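Local structure of putative deoxyribonuclease yjjV (Escherichia coli, 1ZZM) at residues A[118-123]-A[143-148]; A[98-103]-A[139-144]. The protein is probably a metal-dependent hydrolase of the TatD family, acting on ester bonds with two divalent metal cations per subunit. All blocks are in the same frame, centred on the assembly; numbering follows the deposited sequence.

In the fold
Both contacts bury their touching surfaces against helix 138-148, which lies on the outside of the TIM barrel, and they share Met143 and His144. Contact 1 joins two neighbouring helices, 109-125 and 138-148, and combines a small leucine contact with a zinc site that lies apart from the two metals bound by the family's site. Contact 2 lies nearer the middle of the chain, where strand 95-101 meets the earlier turns of the same helix; it is apolar across the interface, while its strand carries an aspartate bonded to His133, a ligand of the second metal. The two meet where Leu120 CD2 packs on Ile98 CD1 at 4.0 Å, and their centres are 11 Å apart.

Contact 1 (A[118-123]-A[143-148]); sequences EQLKLA and MHLKRH. With ZN (zinc ion), chain D.
His148 NE2 binds a zinc ion at 2.0 Å, while CD2 of the same ring rests against Leu120 CD1 of the facing helix. The two segments belong to helices 109-125 and 138-148, neighbours on the outer layer of a TIM barrel. His144, one helical turn before His148, supplies the second ligand through ND1, at 2.2 Å, and Asp117 OD2, just ahead of segment 118-123, supplies a third. The metal thus bridges the two helices, in addition to a small apolar patch. The one-turn spacing and similar first torsions (chi1 -71° in His144, -52° in His148) set both imidazoles on one side of the helix. His148 NE2 lies in the plane of the His144 ring, at its edge. His144 NE2 is hydrogen-bonded to Gln113 OE1; together with the ND1-zinc bond, this probably limits the rotation of the ring, and Met143 CE lies 3.4 Å above one face, toward the rim. The Leu120 and His148 side chains cross at about a right angle; Leu120 CD1 lies 4.0 Å from His148 CD2, approaching the ring obliquely. Leu145 packs on Leu132 of strand 130-135. A further tie between the helices is the hydrogen bond from Lys124 NZ to His148 O. On its apolar side the contact ends in two methyls, Leu120 CD1 and Leu145 CD2, 4.4 Å apart.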
loop_
_atom_site.group_PDB
_atom_site.type_symbol
_atom_site.label_atom_id
_atom_site.label_comp_id
_atom_site.label_asym_id
_atom_site.label_seq_id
_atom_site.Cartn_x
_atom_site.Cartn_y
_atom_site.Cartn_z
ATOM N N GLU A 118 10.842 13.067 7.381
ATOM C CA GLU A 118 11.575 13.626 6.255
ATOM C C GLU A 118 10.821 13.316 4.962
ATOM O O GLU A 118 10.770 14.131 4.041
ATOM C CB GLU A 118 12.990 13.029 6.158
ATOM C CG GLU A 118 13.987 13.582 7.190
ATOM C CD GLU A 118 14.077 15.108 7.162
ATOM O OE1 GLU A 118 14.371 15.690 6.088
ATOM O OE2 GLU A 118 13.835 15.722 8.213
ATOM N N GLN A 119 10.234 12.126 4.891
ATOM C CA GLN A 119 9.518 11.745 3.681
ATOM C C GLN A 119 8.144 12.371 3.628
ATOM O O GLN A 119 7.641 12.658 2.545
ATOM C CB GLN A 119 9.458 10.231 3.603
ATOM C CG GLN A 119 10.853 9.685 3.428
ATOM C CD GLN A 119 10.888 8.193 3.357
ATOM O OE1 GLN A 119 10.874 7.500 4.389
ATOM N NE2 GLN A 119 10.902 7.682 2.165
ATOM N N LEU A 120 7.546 12.602 4.792
ATOM C CA LEU A 120 6.245 13.255 4.817
ATOM C C LEU A 120 6.455 14.682 4.300
ATOM O O LEU A 120 5.595 15.230 3.614
ATOM C CB LEU A 120 5.652 13.244 6.239
ATOM C CG LEU A 120 5.137 11.863 6.717
ATOM C CD1 LEU A 120 4.512 11.998 8.089
ATOM C CD2 LEU A 120 4.094 11.284 5.735
ATOM N N LYS A 121 7.597 15.288 4.613
ATOM C CA LYS A 121 7.858 16.631 4.120
ATOM C C LYS A 121 7.964 16.616 2.587
ATOM O O LYS A 121 7.488 17.548 1.940
ATOM C CB LYS A 121 9.153 17.213 4.717
ATOM C CG LYS A 121 9.056 17.558 6.186
ATOM C CD LYS A 121 10.320 18.283 6.650
ATOM C CE LYS A 121 10.049 19.085 7.925
ATOM N NZ LYS A 121 9.907 18.243 9.166
ATOM N N LEU A 122 8.570 15.571 2.018
ATOM C CA LEU A 122 8.700 15.478 0.572
ATOM C C LEU A 122 7.351 15.288 -0.116
ATOM O O LEU A 122 7.092 15.884 -1.167
ATOM C CB LEU A 122 9.647 14.351 0.165
ATOM C CG LEU A 122 11.115 14.690 0.414
ATOM C CD1 LEU A 122 12.028 13.472 0.237
ATOM C CD2 LEU A 122 11.508 15.806 -0.564
ATOM N N ALA A 123 6.481 14.487 0.488
ATOM C CA ALA A 123 5.160 14.267 -0.084
ATOM C C ALA A 123 4.436 15.607 -0.106
ATOM O O ALA A 123 3.735 15.907 -1.074
ATOM C CB ALA A 123 4.378 13.231 0.724
ATOM N N MET A 143 -0.363 10.001 15.312
ATOM C CA MET A 143 0.086 11.230 15.948
ATOM C C MET A 143 0.862 12.105 14.944
ATOM O O MET A 143 0.626 13.312 14.860
ATOM C CB MET A 143 0.972 10.901 17.154
ATOM C CG MET A 143 1.550 12.116 17.857
ATOM S SD MET A 143 2.975 11.597 18.915
ATOM C CE MET A 143 4.205 11.152 17.604
ATOM N N HIS A 144 1.763 11.486 14.173
ATOM C CA HIS A 144 2.550 12.201 13.157
ATOM C C HIS A 144 1.637 12.669 12.010
ATOM O O HIS A 144 1.750 13.805 11.562
ATOM C CB HIS A 144 3.680 11.305 12.568
ATOM C CG HIS A 144 4.812 11.026 13.528
ATOM N ND1 HIS A 144 5.723 11.986 13.911
ATOM C CD2 HIS A 144 5.133 9.912 14.230
ATOM C CE1 HIS A 144 6.549 11.483 14.813
ATOM N NE2 HIS A 144 6.209 10.225 15.029
ATOM N N LEU A 145 0.732 11.807 11.528
ATOM C CA LEU A 145 -0.143 12.252 10.422
ATOM C C LEU A 145 -0.980 13.463 10.831
ATOM O O LEU A 145 -1.168 14.409 10.043
ATOM C CB LEU A 145 -1.071 11.132 9.961
ATOM C CG LEU A 145 -0.314 9.853 9.528
ATOM C CD1 LEU A 145 -1.324 8.748 9.186
ATOM C CD2 LEU A 145 0.586 10.138 8.344
ATOM N N LYS A 146 -1.530 13.417 12.038
ATOM C CA LYS A 146 -2.319 14.546 12.488
ATOM C C LYS A 146 -1.457 15.821 12.494
ATOM O O LYS A 146 -1.861 16.851 11.972
ATOM C CB LYS A 146 -2.890 14.284 13.875
ATOM C CG LYS A 146 -3.823 15.428 14.362
ATOM C CD LYS A 146 -4.069 15.314 15.854
ATOM C CE LYS A 146 -4.982 16.429 16.389
ATOM N NZ LYS A 146 -6.413 16.155 16.057
ATOM N N ARG A 147 -0.256 15.741 13.048
ATOM C CA ARG A 147 0.620 16.903 13.109
ATOM C C ARG A 147 1.067 17.487 11.790
ATOM O O ARG A 147 1.064 18.709 11.610
ATOM C CB ARG A 147 1.883 16.560 13.909
ATOM C CG ARG A 147 1.582 16.372 15.362
ATOM C CD ARG A 147 2.813 16.156 16.169
ATOM N NE ARG A 147 2.457 16.167 17.587
ATOM C CZ ARG A 147 3.168 15.562 18.524
ATOM N NH1 ARG A 147 4.264 14.905 18.186
ATOM N NH2 ARG A 147 2.773 15.607 19.792
ATOM N N HIS A 148 1.436 16.624 10.851
ATOM C CA HIS A 148 1.969 17.126 9.604
ATOM C C HIS A 148 0.972 17.489 8.526
ATOM O O HIS A 148 1.331 18.138 7.564
ATOM C CB HIS A 148 3.083 16.185 9.168
ATOM C CG HIS A 148 4.086 15.976 10.259
ATOM N ND1 HIS A 148 4.721 17.034 10.883
ATOM C CD2 HIS A 148 4.471 14.861 10.924
ATOM C CE1 HIS A 148 5.451 16.577 11.885
ATOM N NE2 HIS A 148 5.312 15.262 11.933
HETATM ZN ZN ZN D . 6.277 13.880 13.029
#

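Contact 2 (A[98-103]-A[139-144]); sequences IGLDLF and DKLAMH. With ZN (zinc ion), chain D.
From strand 95-101 a single leucine, Leu100, reaches Leu141 on helix 138-148. Ile98 starts the segment in the parallel sheet, its backbone bonded to Ile131 and His133 of strand 130-135. Gly99 follows at phi 151° and psi -156°, backbone angles at which a beta carbon would collide with the carbonyl O of Ile98, and which therefore favour glycine. Leu100 then points at the helix, and Leu100 CD1 lies against the base of Leu141, 3.9 Å from its CA and 4.0 Å from its CB; Lys140 CB lies beside the same methyl. Past Leu100 the chemistry turns polar. Asp101 OD1 accepts the N-H of Phe103 at 2.9 Å, nearly along the C-O axis, closing an Asx turn at the strand's end. Asp101 OD2 forms a salt bridge with Arg135 NH1 and a hydrogen bond with NE2 of His133, a ligand of the second divalent metal, which it probably helps to position. Asp101 and Phe103 also line the pocket that holds the bound polyether. Around the contact, Leu100 packs on Gln112 of helix 109-125, while Leu141 touches Leu116 of that helix, Ser134 of strand 130-135 and Phe169 of helix 163-171.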
loop_
_atom_site.group_PDB
_atom_site.type_symbol
_atom_site.label_atom_id
_atom_site.label_comp_id
_atom_site.label_asym_id
_atom_site.label_seq_id
_atom_site.Cartn_x
_atom_site.Cartn_y
_atom_site.Cartn_z
ATOM N N ILE A 98 6.589 4.012 3.070
ATOM C CA ILE A 98 7.264 4.666 4.192
ATOM C C ILE A 98 6.385 4.302 5.384
ATOM O O ILE A 98 5.280 3.790 5.194
ATOM C CB ILE A 98 7.308 6.185 4.050
ATOM C CG1 ILE A 98 5.890 6.763 4.129
ATOM C CG2 ILE A 98 7.967 6.547 2.734
ATOM C CD1 ILE A 98 5.842 8.255 3.828
ATOM N N GLY A 99 6.892 4.508 6.601
ATOM C CA GLY A 99 6.086 4.190 7.753
ATOM C C GLY A 99 6.939 3.789 8.948
ATOM O O GLY A 99 8.093 4.200 9.070
ATOM N N LEU A 100 6.314 3.032 9.847
ATOM C CA LEU A 100 6.935 2.596 11.080
ATOM C C LEU A 100 6.668 1.123 11.316
ATOM O O LEU A 100 5.665 0.576 10.856
ATOM C CB LEU A 100 6.352 3.372 12.252
ATOM C CG LEU A 100 6.349 4.897 12.077
ATOM C CD1 LEU A 100 5.407 5.439 13.098
ATOM C CD2 LEU A 100 7.764 5.497 12.204
ATOM N N ASP A 101 7.540 0.481 12.080
ATOM C CA ASP A 101 7.346 -0.953 12.320
ATOM C C ASP A 101 8.096 -1.268 13.620
ATOM O O ASP A 101 9.325 -1.160 13.657
ATOM C CB ASP A 101 7.966 -1.700 11.142
ATOM C CG ASP A 101 7.738 -3.197 11.198
ATOM O OD1 ASP A 101 7.783 -3.744 12.305
ATOM O OD2 ASP A 101 7.519 -3.826 10.129
ATOM N N LEU A 102 7.383 -1.689 14.660
ATOM C CA LEU A 102 8.046 -1.963 15.927
ATOM C C LEU A 102 8.492 -3.397 16.120
ATOM O O LEU A 102 8.737 -3.828 17.244
ATOM C CB LEU A 102 7.166 -1.530 17.110
ATOM C CG LEU A 102 7.268 -0.037 17.480
ATOM C CD1 LEU A 102 6.244 0.277 18.568
ATOM C CD2 LEU A 102 8.679 0.323 17.940
ATOM N N PHE A 103 8.606 -4.136 15.030
ATOM C CA PHE A 103 9.039 -5.514 15.124
ATOM C C PHE A 103 10.558 -5.552 15.292
ATOM O O PHE A 103 11.280 -4.759 14.674
ATOM C CB PHE A 103 8.678 -6.280 13.855
ATOM C CG PHE A 103 8.850 -7.755 13.999
ATOM C CD1 PHE A 103 7.914 -8.501 14.712
ATOM C CD2 PHE A 103 9.983 -8.392 13.500
ATOM C CE1 PHE A 103 8.109 -9.866 14.930
ATOM C CE2 PHE A 103 10.189 -9.752 13.709
ATOM C CZ PHE A 103 9.249 -10.492 14.428
ATOM N N ASP A 139 -0.948 4.104 16.709
ATOM C CA ASP A 139 -1.153 5.301 17.506
ATOM C C ASP A 139 -0.084 6.357 17.201
ATOM O O ASP A 139 -0.399 7.513 16.970
ATOM C CB ASP A 139 -1.132 4.943 18.999
ATOM C CG ASP A 139 -2.272 4.005 19.394
ATOM O OD1 ASP A 139 -3.239 3.807 18.618
ATOM O OD2 ASP A 139 -2.197 3.450 20.506
ATOM N N LYS A 140 1.176 5.946 17.186
ATOM C CA LYS A 140 2.274 6.863 16.901
ATOM C C LYS A 140 2.181 7.396 15.487
ATOM O O LYS A 140 2.358 8.590 15.263
ATOM C CB LYS A 140 3.618 6.158 17.104
ATOM C CG LYS A 140 4.063 6.114 18.565
ATOM C CD LYS A 140 4.353 7.539 19.065
ATOM C CE LYS A 140 5.012 7.548 20.430
ATOM N NZ LYS A 140 5.122 8.946 20.959
ATOM N N LEU A 141 1.868 6.519 14.531
ATOM C CA LEU A 141 1.770 6.956 13.141
ATOM C C LEU A 141 0.665 7.995 13.038
ATOM O O LEU A 141 0.849 9.032 12.421
ATOM C CB LEU A 141 1.475 5.767 12.211
ATOM C CG LEU A 141 1.243 6.195 10.754
ATOM C CD1 LEU A 141 2.497 6.907 10.237
ATOM C CD2 LEU A 141 0.922 4.976 9.887
ATOM N N ALA A 142 -0.474 7.726 13.671
ATOM C CA ALA A 142 -1.583 8.692 13.644
ATOM C C ALA A 142 -1.171 10.044 14.257
ATOM O O ALA A 142 -1.601 11.113 13.792
ATOM C CB ALA A 142 -2.794 8.138 14.399
ATOM N N MET A 143 -0.363 10.001 15.312
ATOM C CA MET A 143 0.086 11.230 15.948
ATOM C C MET A 143 0.862 12.105 14.944
ATOM O O MET A 143 0.626 13.312 14.860
ATOM C CB MET A 143 0.972 10.901 17.154
ATOM C CG MET A 143 1.550 12.116 17.857
ATOM S SD MET A 143 2.975 11.597 18.915
ATOM C CE MET A 143 4.205 11.152 17.604
ATOM N N HIS A 144 1.763 11.486 14.173
ATOM C CA HIS A 144 2.550 12.201 13.157
ATOM C C HIS A 144 1.637 12.669 12.010
ATOM O O HIS A 144 1.750 13.805 11.562
ATOM C CB HIS A 144 3.680 11.305 12.568
ATOM C CG HIS A 144 4.812 11.026 13.528
ATOM N ND1 HIS A 144 5.723 11.986 13.911
ATOM C CD2 HIS A 144 5.133 9.912 14.230
ATOM C CE1 HIS A 144 6.549 11.483 14.813
ATOM N NE2 HIS A 144 6.209 10.225 15.029
HETATM ZN ZN ZN D . 6.277 13.880 13.029
#